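PDB 3FG2: putative rubredoxin reductase, which is an FAD-dependent ferredoxin reductase that probably passes electrons from NADH to the ferredoxin serving the cytochrome CYP199A2. Local coordinates for residues N1-A12 with I97-T106. Sequence-based numbering, arbitrary orientation.
Sequences NDTVLIAGAGHA and IEYGHLVLAT. With FAD (flavin-adenine dinucleotide), chain B.
L5 reaches past strand 101-104 to the segment leading into it: CD2 meets I97 CG2 at 3.7 Å, the two side chains crossing obliquely, and also rests on Y99 CB. L102 fills in behind from the same face of the sheet, its CG anti to the backbone N (chi1 173°), which brings CD1 to 3.9 Å from L5 CB, while its own CB lies over the centre of the Y99 ring. Farther along this face, A7 CB packs against L104 CD2. On the other face V4 CG1 meets V103 CG2 at 4.2 Å, and I6 CG2 lies near V103 CG1. Strands 4-7 and 101-104 are parallel neighbours, joined by alternating backbone bonds such as V103 N to L5 O, 2.7 Å and almost straight at 179°. At the start, T3 O accepts from both G100 N and H101 N.

Where the strands end, the chain makes the glycine-rich turn of a Rossmann-type FAD site. A CB on G8 would collide with A105 O, and one on G10 with FAD O5B. A water accepts from G10 N and donates to A105 O and FAD O1P, tying both segments to the diphosphate; A12 N, at the start of the helix, donates to FAD O1P at 2.6 Å. H11 ND1 lies 3.2 Å from FAD O4' in a hydrogen bond, and an alanine here would probably leave that ribityl hydroxyl without its imidazole mate.

Both strands lie inside a five-stranded parallel sheet, 4-7 in its centre and 101-104 between it and the outer strand 270-272; strand 29-32 pairs with the other edge of 4-7, and M79 and I82 of strand 79-83 pack on the face bearing A7, L102 and L104.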
# COMPACT_ATOMS: atom_id res chain seq x y z
N ASN A 1 -29.00 16.91 -3.22
CA ASN A 1 -28.36 17.21 -1.90
C ASN A 1 -27.01 17.89 -2.10
O ASN A 1 -26.46 17.91 -3.20
CB ASN A 1 -28.19 15.91 -1.11
CG ASN A 1 -27.88 16.16 0.36
OD1 ASN A 1 -27.60 15.23 1.11
ND2 ASN A 1 -27.94 17.43 0.77
N ASP A 2 -26.46 18.43 -1.02
CA ASP A 2 -25.18 19.14 -1.08
C ASP A 2 -24.05 18.38 -0.38
O ASP A 2 -22.87 18.61 -0.65
CB ASP A 2 -25.34 20.51 -0.43
CG ASP A 2 -24.14 21.40 -0.64
OD1 ASP A 2 -24.01 22.40 0.09
OD2 ASP A 2 -23.34 21.09 -1.55
N THR A 3 -24.42 17.49 0.53
CA THR A 3 -23.47 16.71 1.31
C THR A 3 -22.60 15.75 0.49
O THR A 3 -23.06 15.14 -0.48
CB THR A 3 -24.21 15.91 2.40
OG1 THR A 3 -24.91 16.81 3.26
CG2 THR A 3 -23.22 15.08 3.22
N VAL A 4 -21.34 15.63 0.90
CA VAL A 4 -20.39 14.73 0.27
C VAL A 4 -20.09 13.65 1.29
O VAL A 4 -19.56 13.92 2.37
CB VAL A 4 -19.06 15.44 -0.10
CG1 VAL A 4 -18.04 14.40 -0.55
CG2 VAL A 4 -19.30 16.45 -1.20
N LEU A 5 -20.43 12.41 0.94
CA LEU A 5 -20.21 11.29 1.84
C LEU A 5 -18.96 10.51 1.45
O LEU A 5 -18.83 10.06 0.31
CB LEU A 5 -21.43 10.37 1.82
CG LEU A 5 -22.26 10.26 3.10
CD1 LEU A 5 -22.43 11.63 3.75
CD2 LEU A 5 -23.61 9.63 2.78
N ILE A 6 -18.05 10.35 2.41
CA ILE A 6 -16.82 9.60 2.17
C ILE A 6 -16.88 8.28 2.93
O ILE A 6 -17.00 8.27 4.16
CB ILE A 6 -15.59 10.36 2.66
CG1 ILE A 6 -15.59 11.79 2.12
CG2 ILE A 6 -14.33 9.63 2.22
CD1 ILE A 6 -14.56 12.68 2.77
N ALA A 7 -16.80 7.18 2.19
CA ALA A 7 -16.84 5.83 2.75
C ALA A 7 -15.43 5.28 2.86
O ALA A 7 -14.84 4.87 1.87
CB ALA A 7 -17.67 4.93 1.87
N GLY A 8 -14.89 5.27 4.08
CA GLY A 8 -13.54 4.80 4.29
C GLY A 8 -12.72 5.98 4.77
O GLY A 8 -12.64 6.99 4.07
N ALA A 9 -12.12 5.87 5.95
CA ALA A 9 -11.34 6.96 6.52
C ALA A 9 -9.86 6.63 6.71
O ALA A 9 -9.30 6.83 7.79
CB ALA A 9 -11.94 7.40 7.85
N GLY A 10 -9.25 6.09 5.65
CA GLY A 10 -7.83 5.77 5.69
C GLY A 10 -7.13 6.92 4.99
O GLY A 10 -7.64 8.04 5.01
N HIS A 11 -5.98 6.67 4.37
CA HIS A 11 -5.28 7.75 3.69
C HIS A 11 -6.14 8.54 2.71
O HIS A 11 -6.30 9.74 2.86
CB HIS A 11 -4.02 7.23 2.99
CG HIS A 11 -2.87 6.99 3.91
ND1 HIS A 11 -2.71 5.82 4.61
CD2 HIS A 11 -1.86 7.81 4.30
CE1 HIS A 11 -1.65 5.91 5.39
NE2 HIS A 11 -1.11 7.11 5.22
N ALA A 12 -6.70 7.87 1.71
CA ALA A 12 -7.53 8.55 0.71
C ALA A 12 -8.79 9.22 1.29
O ALA A 12 -9.11 10.36 0.95
CB ALA A 12 -7.93 7.57 -0.39
N ILE A 97 -28.18 7.84 5.06
CA ILE A 97 -27.90 9.23 4.78
C ILE A 97 -28.01 9.56 3.30
O ILE A 97 -27.67 8.74 2.45
CB ILE A 97 -26.48 9.61 5.26
CG1 ILE A 97 -26.35 9.29 6.75
CG2 ILE A 97 -26.21 11.08 5.00
CD1 ILE A 97 -24.98 9.58 7.31
N GLU A 98 -28.51 10.75 2.99
CA GLU A 98 -28.62 11.20 1.61
C GLU A 98 -27.29 11.85 1.27
O GLU A 98 -26.63 12.42 2.15
CB GLU A 98 -29.73 12.23 1.44
CG GLU A 98 -31.12 11.76 1.75
CD GLU A 98 -32.16 12.82 1.43
OE1 GLU A 98 -32.35 13.13 0.23
OE2 GLU A 98 -32.77 13.36 2.38
N TYR A 99 -26.90 11.79 0.01
CA TYR A 99 -25.65 12.39 -0.39
C TYR A 99 -25.78 13.12 -1.72
O TYR A 99 -26.63 12.78 -2.55
CB TYR A 99 -24.55 11.32 -0.49
CG TYR A 99 -24.79 10.24 -1.54
CD1 TYR A 99 -24.65 10.52 -2.90
CD2 TYR A 99 -25.19 8.96 -1.17
CE1 TYR A 99 -24.91 9.55 -3.86
CE2 TYR A 99 -25.45 7.98 -2.12
CZ TYR A 99 -25.31 8.29 -3.46
OH TYR A 99 -25.59 7.33 -4.41
N GLY A 100 -24.96 14.15 -1.89
CA GLY A 100 -24.95 14.90 -3.13
C GLY A 100 -23.98 14.13 -4.01
O GLY A 100 -24.27 13.80 -5.16
N HIS A 101 -22.80 13.86 -3.44
CA HIS A 101 -21.77 13.09 -4.13
C HIS A 101 -21.17 12.10 -3.14
O HIS A 101 -20.91 12.44 -1.98
CB HIS A 101 -20.68 14.02 -4.69
CG HIS A 101 -19.87 13.39 -5.78
ND1 HIS A 101 -18.88 12.46 -5.53
CD2 HIS A 101 -19.94 13.50 -7.12
CE1 HIS A 101 -18.39 12.03 -6.68
NE2 HIS A 101 -19.02 12.64 -7.66
N LEU A 102 -20.98 10.87 -3.60
CA LEU A 102 -20.43 9.79 -2.78
C LEU A 102 -19.00 9.45 -3.19
O LEU A 102 -18.72 9.18 -4.36
CB LEU A 102 -21.31 8.54 -2.89
CG LEU A 102 -20.80 7.26 -2.23
CD1 LEU A 102 -20.59 7.50 -0.74
CD2 LEU A 102 -21.80 6.13 -2.45
N VAL A 103 -18.09 9.45 -2.21
CA VAL A 103 -16.69 9.12 -2.47
C VAL A 103 -16.34 7.78 -1.82
O VAL A 103 -16.42 7.62 -0.60
CB VAL A 103 -15.75 10.22 -1.90
CG1 VAL A 103 -14.30 9.75 -1.98
CG2 VAL A 103 -15.92 11.51 -2.69
N LEU A 104 -15.97 6.81 -2.65
CA LEU A 104 -15.59 5.48 -2.16
C LEU A 104 -14.09 5.41 -1.97
O LEU A 104 -13.32 5.56 -2.92
CB LEU A 104 -16.04 4.40 -3.14
CG LEU A 104 -17.55 4.33 -3.36
CD1 LEU A 104 -17.90 3.23 -4.35
CD2 LEU A 104 -18.23 4.08 -2.01
N ALA A 105 -13.68 5.19 -0.72
CA ALA A 105 -12.27 5.09 -0.36
C ALA A 105 -12.17 3.95 0.64
O ALA A 105 -11.63 4.11 1.74
CB ALA A 105 -11.79 6.39 0.26
N THR A 106 -12.70 2.81 0.23
CA THR A 106 -12.76 1.60 1.04
C THR A 106 -11.47 0.79 1.09
O THR A 106 -11.39 -0.20 1.82
CB THR A 106 -13.88 0.68 0.53
OG1 THR A 106 -13.71 0.45 -0.87
CG2 THR A 106 -15.24 1.32 0.76
PA FAD B . -6.75 2.46 3.49
O1A FAD B . -6.64 0.98 3.61
O2A FAD B . -5.87 3.27 4.12
O5B FAD B . -8.06 2.68 4.26
C5B FAD B . -9.33 2.04 3.93
C4B FAD B . -10.23 2.34 5.15
O4B FAD B . -11.63 2.14 4.72
C3B FAD B . -10.04 1.42 6.37
O3B FAD B . -9.93 2.05 7.61
C2B FAD B . -11.16 0.44 6.20
O2B FAD B . -11.48 -0.26 7.36
C1B FAD B . -12.27 1.36 5.78
N9A FAD B . -13.42 0.76 5.10
C8A FAD B . -13.41 -0.29 4.22
N7A FAD B . -14.62 -0.61 3.78
C5A FAD B . -15.47 0.27 4.39
C6A FAD B . -16.94 0.43 4.33
N6A FAD B . -17.74 -0.31 3.60
N1A FAD B . -17.44 1.45 5.12
C2A FAD B . -16.65 2.25 5.90
N3A FAD B . -15.30 2.16 6.01
C4A FAD B . -14.75 1.15 5.24
N1 FAD B . 2.45 2.85 0.96
C2 FAD B . 3.53 3.60 0.72
O2 FAD B . 3.56 4.35 -0.21
N3 FAD B . 4.69 3.55 1.55
C4 FAD B . 4.76 2.73 2.66
O4 FAD B . 5.77 2.72 3.34
C4X FAD B . 3.59 1.90 2.94
N5 FAD B . 3.59 1.08 4.02
C5X FAD B . 2.46 0.32 4.26
C6 FAD B . 2.48 -0.53 5.41
C7 FAD B . 1.40 -1.32 5.74
C7M FAD B . 1.47 -2.20 6.97
C8 FAD B . 0.20 -1.30 4.90
C8M FAD B . -1.03 -2.13 5.20
C9 FAD B . 0.17 -0.46 3.76
C9A FAD B . 1.29 0.34 3.44
N10 FAD B . 1.32 1.24 2.29
C10 FAD B . 2.43 2.00 2.03
C1' FAD B . 0.12 1.28 1.43
C2' FAD B . -0.85 2.41 1.90
O2' FAD B . -1.14 2.20 3.27
C3' FAD B . -2.10 2.35 1.05
O3' FAD B . -1.76 2.60 -0.31
C4' FAD B . -3.10 3.39 1.52
O4' FAD B . -3.45 3.16 2.91
C5' FAD B . -4.33 3.29 0.66
O5' FAD B . -5.36 4.35 1.20
P FAD B . -6.83 4.05 1.15
O1P FAD B . -7.45 5.35 1.75
O2P FAD B . -7.30 3.70 -0.11
O3P FAD B . -7.15 2.91 2.02
O HOH W 1 -9.76 5.88 3.05